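Side-chain contacts in DUF1780 domain-containing protein (Pseudomonas aeruginosa, PDB 1Y0K), which is of unknown function but belongs to a family of putative endonucleases related to the PD-(D/E)XK nucleases: residues 4-7 / 8-11; 108-111 / 112-115. All blocks are in the same frame, centred on the assembly; numbering follows the deposited sequence.

Contact 1 of 2, residues 4-7 / 8-11; sequences ADYL and RLLT
The Tyr6 ring carries Leu10 over one face, with Leu10 CG standing 4.2 Å above the ring plane and displaced toward the rim. Contact is made by the two methyls: Leu10 CD1 comes to 3.7 Å from Tyr6 CE2, and Leu10 CD2 lies near the hydroxyl end. Tyr6 has CG anti to its backbone N (chi1 -172°), which leans the ring toward the next turn, where Leu10 meets it. Leu9 CD1 comes to 4.3 Å from Tyr6 CD1, at an oblique angle.

The other flat group is the Arg8 guanidinium, with Asp5 OD1 at its edge. NH1 of Arg8 makes a salt bridge to Asp5 OD1 at 2.9 Å, but approaches from above the carboxylate, and the two planes stand 60° apart. The bond is also bent, 139° at the hydrogen, and it is a single-point rather than a two-pronged pairing. The Ala4 methyl sits beside the same NH1. This is the first part of helix 3-23, here at the surface, whose i to i+4 bonds run from Ala4 O to Arg8 N onward. At Leu7 O two donors from one residue converge: Thr11 N at 2.9 Å and Thr11 OG1 at 2.8 Å, on opposite faces of the carbonyl plane. Beyond the helix, Thr11 packs on Pro106 and Lys148, and Leu9 on Ala205.

Contact 2 of 2, residues 108-111 / 112-115; sequences RIAA and AELQ
Ala110 O takes the backbone N-H of Leu114 at 2.9 Å. One residue further on, Gln115 N reaches Ala111 O, also at 2.9 Å. These two are the first i to i+4 bonds of the helix.

Beside this first turn, the Ile109 side chain leans over the base of Glu113. Ile109 CG1 lies 3.5 Å from Glu113 CB, and Ile109 CD1 comes to 3.8 Å from both that CB and the backbone N of Leu114. With CG1 anti to the backbone N (chi1 -176°) and CD1 continuing the extended chain, the longer branch of the isoleucine reaches the turn; CG2 lies farther off, 4.4 Å from Leu114 CB.

The motif is a strand-to-helix junction, where strand 107-110 gives way to helix 111-116 with Ala110 at the N-cap position. The methyl of Ala110 offers no polar cap to the helix N-H groups. Separately, Ala111 N is hydrogen-bonded to Thr156 OG1. Ile109 remains part of the small parallel sheet through backbone bonds to Val151 and Asp153.

Glu113 bends at its second torsion (chi2 69°), folding the carboxylate back toward the start of the helix and close to its own backbone N. There OE1 sits 3.0 Å from the Ala110 CB methyl, an unusually short approach on which little should be rested; the helix N terminus would probably favour a negative charge nearby. On the buried side, Leu114 packs against Pro152 and Phe179, while Gln115 sends its NE2 to Pro159 O.

Overall arrangement
Neither contact closes a long loop: each joins neighbouring residues of one unbroken segment, and contact 1 is complete well before contact 2 begins, so they stand in series without nesting or crossing. From the N terminus, contact 1 lies near the start of helix 3-23, at the surface. The chain then passes through helix 26-40 and strands of the main mixed sheet, and through the unmodelled residues 76-104, before contact 2 turns strand 107-110 into helix 111-116. The centres of the contacts are about 18 Å apart, yet they touch in a packing contact, Leu7 CD2 lying 4.0 Å from Arg108 NH1, so the N-terminal helix meets the side chain of Arg108 on strand 107-110.

Contact 1 of 2, residues 4-7 / 8-11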
ATOM      1  N   ALA A   4      -9.070  24.515  -5.365  1.00 23.99           N
ATOM      2  CA  ALA A   4      -9.897  23.782  -6.322  1.00 23.09           C
ATOM      3  C   ALA A   4      -9.026  23.184  -7.416  1.00 22.15           C
ATOM      4  O   ALA A   4      -9.153  22.007  -7.750  1.00 21.82           O
ATOM      5  CB  ALA A   4     -10.948  24.691  -6.919  1.00 23.37           C
ATOM      6  N   ASP A   5      -8.115  23.989  -7.953  1.00 21.40           N
ATOM      7  CA  ASP A   5      -7.245  23.515  -9.019  1.00 21.42           C
ATOM      8  C   ASP A   5      -6.222  22.508  -8.489  1.00 21.34           C
ATOM      9  O   ASP A   5      -5.841  21.588  -9.207  1.00 21.52           O
ATOM     10  CB  ASP A   5      -6.576  24.672  -9.768  1.00 20.67           C
ATOM     11  CG  ASP A   5      -7.509  25.340 -10.791  1.00 21.19           C
ATOM     12  OD1 ASP A   5      -8.518  24.714 -11.214  1.00 20.85           O
ATOM     13  OD2 ASP A   5      -7.224  26.502 -11.177  1.00 20.30           O
ATOM     14  N   TYR A   6      -5.811  22.657  -7.229  1.00 21.93           N
ATOM     15  CA  TYR A   6      -4.888  21.667  -6.632  1.00 21.83           C
ATOM     16  C   TYR A   6      -5.560  20.301  -6.468  1.00 21.42           C
ATOM     17  O   TYR A   6      -4.985  19.263  -6.808  1.00 20.63           O
ATOM     18  CB  TYR A   6      -4.293  22.145  -5.301  1.00 22.96           C
ATOM     19  CG  TYR A   6      -3.208  21.214  -4.781  1.00 24.26           C
ATOM     20  CD1 TYR A   6      -2.057  20.967  -5.531  1.00 24.90           C
ATOM     21  CD2 TYR A   6      -3.342  20.572  -3.544  1.00 25.88           C
ATOM     22  CE1 TYR A   6      -1.058  20.100  -5.070  1.00 25.92           C
ATOM     23  CE2 TYR A   6      -2.345  19.711  -3.067  1.00 26.28           C
ATOM     24  CZ  TYR A   6      -1.208  19.481  -3.839  1.00 25.85           C
ATOM     25  OH  TYR A   6      -0.214  18.630  -3.392  1.00 26.73           O
ATOM     26  N   LEU A   7      -6.791  20.314  -5.972  1.00 20.79           N
ATOM     27  CA  LEU A   7      -7.567  19.086  -5.829  1.00 20.86           C
ATOM     28  C   LEU A   7      -7.839  18.460  -7.201  1.00 20.55           C
ATOM     29  O   LEU A   7      -7.824  17.230  -7.340  1.00 20.19           O
ATOM     30  CB  LEU A   7      -8.874  19.371  -5.083  1.00 20.92           C
ATOM     31  CG  LEU A   7      -8.802  19.643  -3.578  1.00 21.93           C
ATOM     32  CD1 LEU A   7     -10.141  20.138  -3.060  1.00 24.10           C
ATOM     33  CD2 LEU A   7      -8.362  18.384  -2.821  1.00 22.66           C
ATOM     34  N   ARG A   8      -8.078  19.302  -8.213  1.00 20.10           N
ATOM     35  CA  ARG A   8      -8.205  18.826  -9.598  1.00 19.75           C
ATOM     36  C   ARG A   8      -6.934  18.130 -10.085  1.00 19.15           C
ATOM     37  O   ARG A   8      -7.006  17.083 -10.724  1.00 19.10           O
ATOM     38  CB  ARG A   8      -8.549  19.966 -10.552  1.00 20.15           C
ATOM     39  CG  ARG A   8     -10.016  20.316 -10.563  1.00 21.59           C
ATOM     40  CD  ARG A   8     -10.313  21.460 -11.525  1.00 22.88           C
ATOM     41  NE  ARG A   8     -11.691  21.886 -11.338  1.00 24.70           N
ATOM     42  CZ  ARG A   8     -12.072  23.030 -10.779  1.00 26.17           C
ATOM     43  NH1 ARG A   8     -11.179  23.932 -10.380  1.00 24.48           N
ATOM     44  NH2 ARG A   8     -13.369  23.280 -10.643  1.00 28.31           N
ATOM     45  N   LEU A   9      -5.780  18.722  -9.787  1.00 18.67           N
ATOM     46  CA  LEU A   9      -4.496  18.120 -10.120  1.00 18.89           C
ATOM     47  C   LEU A   9      -4.415  16.728  -9.483  1.00 18.44           C
ATOM     48  O   LEU A   9      -4.069  15.753 -10.142  1.00 17.95           O
ATOM     49  CB  LEU A   9      -3.345  19.001  -9.600  1.00 19.47           C
ATOM     50  CG  LEU A   9      -1.901  18.719 -10.037  1.00 21.42           C
ATOM     51  CD1 LEU A   9      -0.979  19.844  -9.541  1.00 23.05           C
ATOM     52  CD2 LEU A   9      -1.397  17.378  -9.542  1.00 24.73           C
ATOM     53  N   LEU A  10      -4.735  16.641  -8.198  1.00 18.32           N
ATOM     54  CA  LEU A  10      -4.661  15.351  -7.507  1.00 18.36           C
ATOM     55  C   LEU A  10      -5.660  14.324  -8.068  1.00 18.54           C
ATOM     56  O   LEU A  10      -5.363  13.132  -8.120  1.00 18.70           O
ATOM     57  CB  LEU A  10      -4.832  15.533  -5.999  1.00 18.68           C
ATOM     58  CG  LEU A  10      -3.783  16.404  -5.306  1.00 18.33           C
ATOM     59  CD1 LEU A  10      -4.122  16.542  -3.834  1.00 20.66           C
ATOM     60  CD2 LEU A  10      -2.364  15.819  -5.480  1.00 19.55           C
ATOM     61  N   THR A  11      -6.825  14.797  -8.508  1.00 18.67           N
ATOM     62  CA  THR A  11      -7.803  13.934  -9.181  1.00 19.10           C
ATOM     63  C   THR A  11      -7.296  13.409 -10.530  1.00 19.01           C
ATOM     64  O   THR A  11      -7.457  12.226 -10.832  1.00 18.95           O
ATOM     65  CB  THR A  11      -9.184  14.636  -9.325  1.00 19.51           C
ATOM     66  OG1 THR A  11      -9.579  15.169  -8.058  1.00 20.06           O
ATOM     67  CG2 THR A  11     -10.253  13.652  -9.794  1.00 20.71           C
TER

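Contact 2 of 2, residues 108-111 / 112-115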
ATOM      1  N   ARG A 108     -11.536  15.515   1.580  1.00 27.26           N
ATOM      2  CA  ARG A 108     -10.410  15.081   2.416  1.00 25.31           C
ATOM      3  C   ARG A 108     -10.887  14.081   3.475  1.00 24.12           C
ATOM      4  O   ARG A 108     -11.853  14.323   4.201  1.00 23.79           O
ATOM      5  CB  ARG A 108      -9.632  16.270   3.016  1.00 25.94           C
ATOM      6  CG  ARG A 108      -9.199  17.289   1.945  1.00 27.05           C
ATOM      7  CD  ARG A 108      -7.833  17.940   2.160  1.00 30.29           C
ATOM      8  NE  ARG A 108      -6.707  17.054   1.873  1.00 31.15           N
ATOM      9  CZ  ARG A 108      -5.756  17.249   0.957  1.00 30.48           C
ATOM     10  NH1 ARG A 108      -5.745  18.319   0.168  1.00 31.25           N
ATOM     11  NH2 ARG A 108      -4.788  16.352   0.831  1.00 30.48           N
ATOM     12  N   ILE A 109     -10.206  12.945   3.537  1.00 21.53           N
ATOM     13  CA  ILE A 109     -10.594  11.848   4.412  1.00 20.40           C
ATOM     14  C   ILE A 109      -9.557  11.694   5.527  1.00 19.60           C
ATOM     15  O   ILE A 109      -8.364  11.660   5.247  1.00 19.11           O
ATOM     16  CB  ILE A 109     -10.768  10.533   3.560  1.00 20.30           C
ATOM     17  CG1 ILE A 109     -11.268   9.365   4.393  1.00 21.41           C
ATOM     18  CG2 ILE A 109      -9.504  10.178   2.797  1.00 19.76           C
ATOM     19  CD1 ILE A 109     -11.593   8.121   3.548  1.00 21.33           C
ATOM     20  N   ALA A 110     -10.014  11.606   6.780  1.00 18.94           N
ATOM     21  CA  ALA A 110      -9.118  11.413   7.918  1.00 17.95           C
ATOM     22  C   ALA A 110      -8.314  10.124   7.764  1.00 17.48           C
ATOM     23  O   ALA A 110      -8.764   9.163   7.133  1.00 16.90           O
ATOM     24  CB  ALA A 110      -9.897  11.402   9.234  1.00 18.30           C
ATOM     25  N   ALA A 111      -7.118  10.112   8.339  1.00 17.14           N
ATOM     26  CA  ALA A 111      -6.236   8.954   8.251  1.00 17.21           C
ATOM     27  C   ALA A 111      -6.922   7.694   8.762  1.00 17.30           C
ATOM     28  O   ALA A 111      -6.731   6.614   8.207  1.00 17.43           O
ATOM     29  CB  ALA A 111      -4.939   9.209   9.003  1.00 17.42           C
ATOM     30  N   ALA A 112      -7.714   7.838   9.824  1.00 17.23           N
ATOM     31  CA  ALA A 112      -8.449   6.722  10.405  1.00 17.55           C
ATOM     32  C   ALA A 112      -9.403   6.105   9.387  1.00 17.85           C
ATOM     33  O   ALA A 112      -9.453   4.883   9.232  1.00 17.33           O
ATOM     34  CB  ALA A 112      -9.214   7.189  11.657  1.00 17.95           C
ATOM     35  N   GLU A 113     -10.152   6.959   8.693  1.00 18.15           N
ATOM     36  CA  GLU A 113     -11.118   6.502   7.691  1.00 19.06           C
ATOM     37  C   GLU A 113     -10.404   5.919   6.468  1.00 18.38           C
ATOM     38  O   GLU A 113     -10.862   4.925   5.903  1.00 18.15           O
ATOM     39  CB  GLU A 113     -12.067   7.636   7.285  1.00 19.32           C
ATOM     40  CG  GLU A 113     -13.238   7.906   8.243  1.00 23.51           C
ATOM     41  CD  GLU A 113     -12.832   8.491   9.587  1.00 28.05           C
ATOM     42  OE1 GLU A 113     -11.760   9.129   9.685  1.00 31.26           O
ATOM     43  OE2 GLU A 113     -13.594   8.311  10.561  1.00 32.09           O
ATOM     44  N   LEU A 114      -9.276   6.522   6.082  1.00 17.71           N
ATOM     45  CA  LEU A 114      -8.447   6.012   4.984  1.00 17.35           C
ATOM     46  C   LEU A 114      -7.954   4.594   5.302  1.00 16.70           C
ATOM     47  O   LEU A 114      -8.065   3.667   4.493  1.00 16.55           O
ATOM     48  CB  LEU A 114      -7.249   6.938   4.768  1.00 17.82           C
ATOM     49  CG  LEU A 114      -6.229   6.545   3.705  1.00 18.82           C
ATOM     50  CD1 LEU A 114      -6.878   6.559   2.329  1.00 21.52           C
ATOM     51  CD2 LEU A 114      -5.022   7.496   3.757  1.00 19.18           C
ATOM     52  N   GLN A 115      -7.415   4.437   6.498  1.00 15.48           N
ATOM     53  CA  GLN A 115      -6.921   3.155   6.964  1.00 15.86           C
ATOM     54  C   GLN A 115      -8.037   2.106   7.011  1.00 15.54           C
ATOM     55  O   GLN A 115      -7.804   0.928   6.708  1.00 14.95           O
ATOM     56  CB  GLN A 115      -6.284   3.368   8.338  1.00 15.98           C
ATOM     57  CG  GLN A 115      -5.821   2.148   9.089  1.00 18.27           C
ATOM     58  CD  GLN A 115      -4.943   2.552  10.250  1.00 20.71           C
ATOM     59  OE1 GLN A 115      -3.816   2.988  10.047  1.00 23.89           O
ATOM     60  NE2 GLN A 115      -5.465   2.444  11.467  1.00 22.58           N
TER